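Local coordinates for anti-sigma-I factor RsgI3 (Clostridium thermocellum, PDB 6QE7), which binds pectin and other plant cell-wall polysaccharides through a PA14 dyad that is probably extracellular and, probably, holds SigI3 inactive until substrate is sensed, at residues K86-A90 and T91-E95; K127-Q130 and K131-I134; T204-T207 and E208-F212. One frame throughout, in Å; residues are numbered along the deposited sequence.

Interaction 1 (K86-A90 and T91-E95); sequences KSQSA and TEHSE
The carboxamide of Gln88 overlaps the edge of the His93 imidazole, the two side chains arriving from opposite directions and ending in one hydrogen bond. NE2 of His93 donates to OE1 of Gln88 over 2.9 Å. Its N-H points almost exactly at the oxygen (177°), and the C=O...donor angle of 120° places the donor on a lone pair in the carbonyl plane. OE1 also lies in the ring plane, and amide and imidazole are nearly coplanar. Torsions set this up: CG of Gln88 sits between its backbone N and carbonyl carbon (chi1 50°), and the chain runs out straight from there. OG1 of Thr91 donates back two residues to O of Ser89 at 2.6 Å. This donor stands above the carbonyl plane, off the lone-pair direction, and the bond spans the turn just where the strand starts. The methylene CB of Gln88 passes 4.0 Å from the same OG1 of Thr91.

In the PA14 fold of the first module, this is the entry from the loop after strand 79-84 into strand 91-99, whose backbone pairs with strand 60-69. NE2 of Gln88 also bonds to the carbonyl of Thr68 on that strand, and its backbone N to the carboxylate of Asp70 just beyond it, one of the residues of a calcium site. NZ of Lys86 lies 5.1 Å from NE2 of His93; if charged, it would tend to disfavour a second proton on the ring.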
loop_
_atom_site.group_PDB
_atom_site.type_symbol
_atom_site.label_atom_id
_atom_site.label_comp_id
_atom_site.label_asym_id
_atom_site.label_seq_id
_atom_site.Cartn_x
_atom_site.Cartn_y
_atom_site.Cartn_z
ATOM N N LYS A 86 -5.287 14.985 -0.763
ATOM C CA LYS A 86 -4.340 15.890 -0.074
ATOM C C LYS A 86 -4.724 15.950 1.394
ATOM O O LYS A 86 -5.855 15.540 1.757
ATOM C CB LYS A 86 -4.333 17.306 -0.662
ATOM C CG LYS A 86 -5.634 18.072 -0.449
ATOM C CD LYS A 86 -5.711 19.351 -1.200
ATOM C CE LYS A 86 -6.945 20.163 -0.857
ATOM N NZ LYS A 86 -6.813 21.491 -1.494
ATOM N N SER A 87 -3.775 16.480 2.139
ATOM C CA SER A 87 -3.840 16.853 3.547
ATOM C C SER A 87 -4.814 18.038 3.625
ATOM O O SER A 87 -4.634 19.076 2.923
ATOM C CB SER A 87 -2.458 17.153 4.045
ATOM O OG SER A 87 -2.489 17.594 5.364
ATOM N N GLN A 88 -5.887 17.864 4.387
ATOM C CA GLN A 88 -6.836 18.960 4.599
ATOM C C GLN A 88 -7.631 18.686 5.870
ATOM O O GLN A 88 -8.115 17.596 6.030
ATOM C CB GLN A 88 -7.820 19.119 3.431
ATOM C CG GLN A 88 -8.499 17.825 3.011
ATOM C CD GLN A 88 -9.513 18.043 1.911
ATOM O OE1 GLN A 88 -9.321 18.816 0.992
ATOM N NE2 GLN A 88 -10.648 17.355 1.997
ATOM N N SER A 89 -7.680 19.656 6.750
ATOM C CA SER A 89 -8.809 19.807 7.684
ATOM C C SER A 89 -10.122 19.568 6.938
ATOM O O SER A 89 -10.113 19.794 5.694
ATOM C CB SER A 89 -8.758 21.168 8.279
ATOM O OG SER A 89 -9.526 21.140 9.434
ATOM N N ALA A 90 -11.220 19.268 7.663
ATOM C CA ALA A 90 -12.566 18.956 7.122
ATOM C C ALA A 90 -12.978 20.041 6.139
ATOM O O ALA A 90 -12.989 21.224 6.501
ATOM C CB ALA A 90 -13.608 18.865 8.200
ATOM N N THR A 91 -13.240 19.658 4.908
ATOM C CA THR A 91 -13.401 20.627 3.823
ATOM C C THR A 91 -14.443 19.999 2.937
ATOM O O THR A 91 -14.305 18.817 2.651
ATOM C CB THR A 91 -12.109 20.911 3.037
ATOM O OG1 THR A 91 -11.102 21.422 3.927
ATOM C CG2 THR A 91 -12.373 21.850 1.877
ATOM N N GLU A 92 -15.421 20.786 2.504
ATOM C CA GLU A 92 -16.413 20.341 1.531
ATOM C C GLU A 92 -15.817 20.583 0.139
ATOM O O GLU A 92 -15.239 21.622 -0.012
ATOM C CB GLU A 92 -17.656 21.221 1.652
ATOM C CG GLU A 92 -18.780 20.795 0.736
ATOM C CD GLU A 92 -20.136 21.247 1.280
ATOM O OE1 GLU A 92 -20.342 22.425 1.302
ATOM O OE2 GLU A 92 -20.894 20.425 1.791
ATOM N N HIS A 93 -16.115 19.704 -0.818
ATOM C CA HIS A 93 -15.812 19.809 -2.267
ATOM C C HIS A 93 -17.036 19.222 -2.923
ATOM O O HIS A 93 -17.735 18.422 -2.255
ATOM C CB HIS A 93 -14.566 18.986 -2.697
ATOM C CG HIS A 93 -13.312 19.386 -1.989
ATOM N ND1 HIS A 93 -12.756 20.657 -2.120
ATOM C CD2 HIS A 93 -12.502 18.714 -1.125
ATOM C CE1 HIS A 93 -11.672 20.747 -1.363
ATOM N NE2 HIS A 93 -11.473 19.544 -0.772
ATOM N N SER A 94 -17.329 19.623 -4.141
ATOM C CA SER A 94 -18.580 19.180 -4.773
ATOM C C SER A 94 -18.432 19.243 -6.286
ATOM O O SER A 94 -17.610 20.046 -6.709
ATOM C CB SER A 94 -19.699 20.081 -4.312
ATOM O OG SER A 94 -19.431 21.463 -4.648
ATOM N N GLU A 95 -19.299 18.537 -7.025
ATOM C CA GLU A 95 -19.414 18.619 -8.488
ATOM C C GLU A 95 -20.787 18.138 -8.890
ATOM O O GLU A 95 -21.469 17.507 -8.074
ATOM C CB GLU A 95 -18.353 17.770 -9.227
ATOM C CG GLU A 95 -17.294 18.653 -9.928
ATOM C CD GLU A 95 -17.728 19.710 -10.973
ATOM O OE1 GLU A 95 -18.888 19.587 -11.571
ATOM O OE2 GLU A 95 -16.916 20.679 -11.219
#

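Interaction 2 (K127-Q130 and K131-I134); sequences KSQQ and KEII
Gln129 is the first residue of 127-130 to touch 131-134, and its amide meets the carboxylate of Glu132. CG leaves anti to the backbone N and the chain then bends at chi2 (70°), which carries the amide across the Glu132 side chain at about a right angle. The flat ends nevertheless lie one over the other, with their planes 13° apart. NE2 of Gln129 is 3.1 Å from both CD and OE2 of Glu132, but its N-H does not aim at that oxygen, so the approach is a stack of amide on carboxylate. One amide hydrogen goes instead to the next residue along, where NE2 of Gln129 donates to the backbone O of Gln130 over 3.0 Å. That bond is nearly straight (167°), lies in the amide plane and falls on a carbonyl lone pair.

Gln130 thus takes part mainly through its carbonyl. Its O also has CG of Glu132 3.5 Å away, packed against the same side chain that the Gln129 amide overlies. The chain here forms the turn of an antiparallel hairpin between strand 119-125 and the short strand 132-133 in the PA14 fold, with Glu132 paired by backbone bonds to Trp124.

OE2 of Glu132 is gripped from outside by a salt bridge to Arg57 and a hydrogen bond from the Trp124 indole, while OE1 of Gln129 accepts from the same Arg57 nitrogen, NH1. One guanidinium therefore joins both stacked groups and probably restrains their rotation, and the positive charge probably keeps Glu132 ionised beside a buried glutamine.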
loop_
_atom_site.group_PDB
_atom_site.type_symbol
_atom_site.label_atom_id
_atom_site.label_comp_id
_atom_site.label_asym_id
_atom_site.label_seq_id
_atom_site.Cartn_x
_atom_site.Cartn_y
_atom_site.Cartn_z
ATOM N N LYS A 127 -32.730 19.770 -7.629
ATOM C CA LYS A 127 -33.837 20.739 -7.624
ATOM C C LYS A 127 -34.776 20.295 -6.498
ATOM O O LYS A 127 -34.962 21.085 -5.602
ATOM C CB LYS A 127 -34.511 20.774 -8.985
ATOM C CG LYS A 127 -35.352 22.024 -9.153
ATOM C CD LYS A 127 -35.824 22.230 -10.572
ATOM C CE LYS A 127 -36.570 21.034 -11.120
ATOM N NZ LYS A 127 -36.433 20.988 -12.586
ATOM N N SER A 128 -35.259 19.046 -6.561
ATOM C CA SER A 128 -36.177 18.340 -5.614
ATOM C C SER A 128 -35.486 17.603 -4.430
ATOM O O SER A 128 -36.184 17.268 -3.447
ATOM C CB SER A 128 -36.994 17.347 -6.376
ATOM O OG SER A 128 -37.100 17.756 -7.705
ATOM N N GLN A 129 -34.192 17.290 -4.470
ATOM C CA GLN A 129 -33.535 16.615 -3.309
ATOM C C GLN A 129 -32.864 17.651 -2.428
ATOM O O GLN A 129 -31.815 18.229 -2.796
ATOM C CB GLN A 129 -32.542 15.566 -3.746
ATOM C CG GLN A 129 -31.868 14.917 -2.559
ATOM C CD GLN A 129 -32.846 14.064 -1.811
ATOM O OE1 GLN A 129 -33.383 13.094 -2.341
ATOM N NE2 GLN A 129 -33.075 14.446 -0.566
ATOM N N GLN A 130 -33.444 17.857 -1.268
ATOM C CA GLN A 130 -32.839 18.684 -0.226
ATOM C C GLN A 130 -31.521 18.031 0.163
ATOM O O GLN A 130 -31.430 16.794 0.176
ATOM C CB GLN A 130 -33.761 18.822 0.977
ATOM C CG GLN A 130 -33.283 19.866 1.985
ATOM C CD GLN A 130 -34.128 19.776 3.237
ATOM O OE1 GLN A 130 -34.921 18.849 3.398
ATOM N NE2 GLN A 130 -33.959 20.729 4.139
ATOM N N LYS A 131 -30.546 18.876 0.442
ATOM C CA LYS A 131 -29.177 18.411 0.638
ATOM C C LYS A 131 -29.244 17.466 1.818
ATOM O O LYS A 131 -29.649 17.939 2.862
ATOM C CB LYS A 131 -28.251 19.583 0.925
ATOM C CG LYS A 131 -26.783 19.212 0.918
ATOM C CD LYS A 131 -25.922 20.307 1.472
ATOM C CE LYS A 131 -24.442 20.011 1.374
ATOM N NZ LYS A 131 -23.619 21.182 1.780
ATOM N N GLU A 132 -28.908 16.187 1.625
ATOM C CA GLU A 132 -28.765 15.248 2.753
ATOM C C GLU A 132 -27.503 14.407 2.544
ATOM O O GLU A 132 -27.062 14.335 1.388
ATOM C CB GLU A 132 -30.046 14.400 2.773
ATOM C CG GLU A 132 -30.360 13.742 1.464
ATOM C CD GLU A 132 -31.498 12.722 1.440
ATOM O OE1 GLU A 132 -32.264 12.719 2.391
ATOM O OE2 GLU A 132 -31.638 11.933 0.432
ATOM N N ILE A 133 -26.985 13.800 3.618
ATOM C CA ILE A 133 -26.256 12.504 3.619
ATOM C C ILE A 133 -26.933 11.511 2.681
ATOM O O ILE A 133 -28.109 11.192 2.862
ATOM C CB ILE A 133 -26.145 11.914 5.046
ATOM C CG1 ILE A 133 -25.363 12.805 6.008
ATOM C CG2 ILE A 133 -25.548 10.520 4.963
ATOM C CD1 ILE A 133 -23.839 12.825 5.710
ATOM N N ILE A 134 -26.193 10.914 1.753
ATOM C CA ILE A 134 -26.865 9.978 0.828
ATOM C C ILE A 134 -27.315 8.808 1.677
ATOM O O ILE A 134 -26.491 8.106 2.268
ATOM C CB ILE A 134 -26.011 9.512 -0.359
ATOM C CG1 ILE A 134 -25.436 10.675 -1.166
ATOM C CG2 ILE A 134 -26.803 8.562 -1.262
ATOM C CD1 ILE A 134 -24.743 10.256 -2.459
#

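Interaction 3 (T204-T207 and E208-F212)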
loop_
_atom_site.group_PDB
_atom_site.type_symbol
_atom_site.label_atom_id
_atom_site.label_comp_id
_atom_site.label_asym_id
_atom_site.label_seq_id
_atom_site.Cartn_x
_atom_site.Cartn_y
_atom_site.Cartn_z
ATOM N N THR A 204 7.475 1.951 6.197
ATOM C CA THR A 204 8.365 2.455 7.265
ATOM C C THR A 204 7.478 2.755 8.457
ATOM O O THR A 204 6.279 2.982 8.256
ATOM C CB THR A 204 9.123 3.707 6.842
ATOM O OG1 THR A 204 8.173 4.775 6.686
ATOM C CG2 THR A 204 9.884 3.507 5.554
ATOM N N ARG A 205 8.095 2.912 9.610
ATOM C CA ARG A 205 7.425 3.402 10.836
ATOM C C ARG A 205 7.410 4.939 10.804
ATOM O O ARG A 205 6.545 5.525 11.432
ATOM C CB ARG A 205 8.164 2.853 12.067
ATOM C CG ARG A 205 7.911 1.383 12.364
ATOM C CD ARG A 205 8.617 0.864 13.643
ATOM N NE ARG A 205 8.201 1.719 14.765
ATOM C CZ ARG A 205 7.069 1.619 15.434
ATOM N NH1 ARG A 205 6.227 0.639 15.169
ATOM N NH2 ARG A 205 6.803 2.483 16.388
ATOM N N TYR A 206 8.395 5.597 10.198
ATOM C CA TYR A 206 8.590 7.055 10.389
ATOM C C TYR A 206 8.668 7.687 9.025
ATOM O O TYR A 206 9.075 6.987 8.048
ATOM C CB TYR A 206 9.851 7.344 11.204
ATOM C CG TYR A 206 9.869 6.542 12.478
ATOM C CD1 TYR A 206 9.024 6.832 13.535
ATOM C CD2 TYR A 206 10.720 5.459 12.606
ATOM C CE1 TYR A 206 9.007 6.040 14.684
ATOM C CE2 TYR A 206 10.697 4.637 13.713
ATOM C CZ TYR A 206 9.843 4.936 14.769
ATOM O OH TYR A 206 9.877 4.137 15.868
ATOM N N THR A 207 8.285 8.947 9.009
ATOM C CA THR A 207 8.490 9.892 7.896
ATOM C C THR A 207 9.846 10.561 8.152
ATOM O O THR A 207 9.929 11.279 9.127
ATOM C CB THR A 207 7.287 10.849 7.788
ATOM O OG1 THR A 207 6.194 10.032 7.435
ATOM C CG2 THR A 207 7.377 11.901 6.709
ATOM N N GLU A 208 10.871 10.315 7.324
ATOM C CA GLU A 208 12.224 10.926 7.428
ATOM C C GLU A 208 13.236 10.214 6.513
ATOM O O GLU A 208 12.839 9.322 5.681
ATOM C CB GLU A 208 12.786 10.828 8.847
ATOM C CG GLU A 208 12.747 9.456 9.455
ATOM C CD GLU A 208 12.966 9.517 10.980
ATOM O OE1 GLU A 208 12.554 10.514 11.580
ATOM O OE2 GLU A 208 13.439 8.522 11.566
ATOM N N GLU A 209 14.502 10.581 6.653
ATOM C CA GLU A 209 15.524 10.061 5.734
ATOM C C GLU A 209 15.907 8.696 6.289
ATOM O O GLU A 209 16.306 8.615 7.446
ATOM C CB GLU A 209 16.694 11.025 5.531
ATOM C CG GLU A 209 17.689 10.482 4.524
ATOM C CD GLU A 209 18.827 11.421 4.139
ATOM O OE1 GLU A 209 19.637 11.883 5.005
ATOM O OE2 GLU A 209 18.936 11.649 2.933
ATOM N N TYR A 210 15.694 7.645 5.500
ATOM C CA TYR A 210 16.141 6.311 5.925
ATOM C C TYR A 210 17.518 6.078 5.346
ATOM O O TYR A 210 17.866 6.640 4.246
ATOM C CB TYR A 210 15.109 5.241 5.525
ATOM C CG TYR A 210 14.042 5.030 6.558
ATOM C CD1 TYR A 210 13.038 5.974 6.786
ATOM C CD2 TYR A 210 14.071 3.927 7.362
ATOM C CE1 TYR A 210 12.117 5.820 7.810
ATOM C CE2 TYR A 210 13.128 3.736 8.345
ATOM C CZ TYR A 210 12.151 4.687 8.585
ATOM O OH TYR A 210 11.230 4.455 9.582
ATOM N N THR A 211 18.206 5.142 5.962
ATOM C CA THR A 211 19.471 4.573 5.463
ATOM C C THR A 211 19.278 3.075 5.400
ATOM O O THR A 211 18.891 2.476 6.424
ATOM C CB THR A 211 20.677 4.900 6.347
ATOM O OG1 THR A 211 20.756 6.307 6.475
ATOM C CG2 THR A 211 21.998 4.416 5.776
ATOM N N PHE A 212 19.473 2.510 4.225
ATOM C CA PHE A 212 19.497 1.034 4.074
ATOM C C PHE A 212 20.960 0.639 4.077
ATOM O O PHE A 212 21.805 1.416 3.627
ATOM C CB PHE A 212 18.722 0.555 2.844
ATOM C CG PHE A 212 17.249 0.825 2.982
ATOM C CD1 PHE A 212 16.751 2.090 2.723
ATOM C CD2 PHE A 212 16.388 -0.145 3.449
ATOM C CE1 PHE A 212 15.413 2.387 2.955
ATOM C CE2 PHE A 212 15.050 0.143 3.635
ATOM C CZ PHE A 212 14.567 1.414 3.392
HETATM O O HOH W 1 11.041 1.990 10.449
#
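Tyr210 reaches back over the turn so that its hydroxyl meets the backbone of Tyr206, whose N donates to OH of Tyr210 at 3.1 Å. The bond is appreciably bent, with an N-H...acceptor angle of 138°. CD2 of Tyr206 lies 3.2 Å from the same OH, and the two tyrosine side chains cross at about a right angle. On one face of the Tyr210 ring sits CG2 of Thr204, 4.0 Å from the centroid and 16° off the normal, a CH-pi contact; the carbonyl O of Tyr206 comes to the ring's edge. Tyr206 also runs alongside Glu208, whose OE2 is 3.8 Å from CB of Tyr206.

In the next shell, a water joins OH of Tyr210 (2.6 Å) to the backbone N of Arg205, giving the phenol oxygen a second polar partner. OG1 of Thr204 donates to O of Tyr206 over 2.7 Å, from above the carbonyl plane. With OG1 between backbone N and carbonyl carbon (chi1 67°), Thr204 can make this bond while its methyl group faces Tyr210. Arg205 steadies the Tyr206 ring twice: CB lies against one face, and NE donates to OH of Tyr206 at 3.1 Å, nearly straight and in the guanidinium plane. The Glu208 carboxylate is held by Ser275 and Arg277.

In the second PA14 module this turn links strand 193-202 of one sheet to strand 208-216 of another. The latter strand runs antiparallel between 240-248 and 268-274, with the Tyr210 ring meeting that of Trp273.

In the fold
The contacts follow one another along the chain, interactions 1 and 2 in the first PA14 module and interaction 3 in the second. Interactions 1 and 2, centres about 19 Å apart, belong to one antiparallel sheet in which strands 91-99, 60-69, 119-125 and 132-133 lie in that order; Glu92 OE2 and Lys131 NZ join them directly by a 2.8 Å salt bridge. The centre of interaction 3 is about 29 Å from that of interaction 1 and about 46 Å from that of interaction 2. Its strand 208-216 occupies the place of 60-69 in the corresponding sheet, as expected of tandem copies of one fold. All three lie at turns leading into strands of the tandem PA14 dyad, which probably faces the outside of the cell.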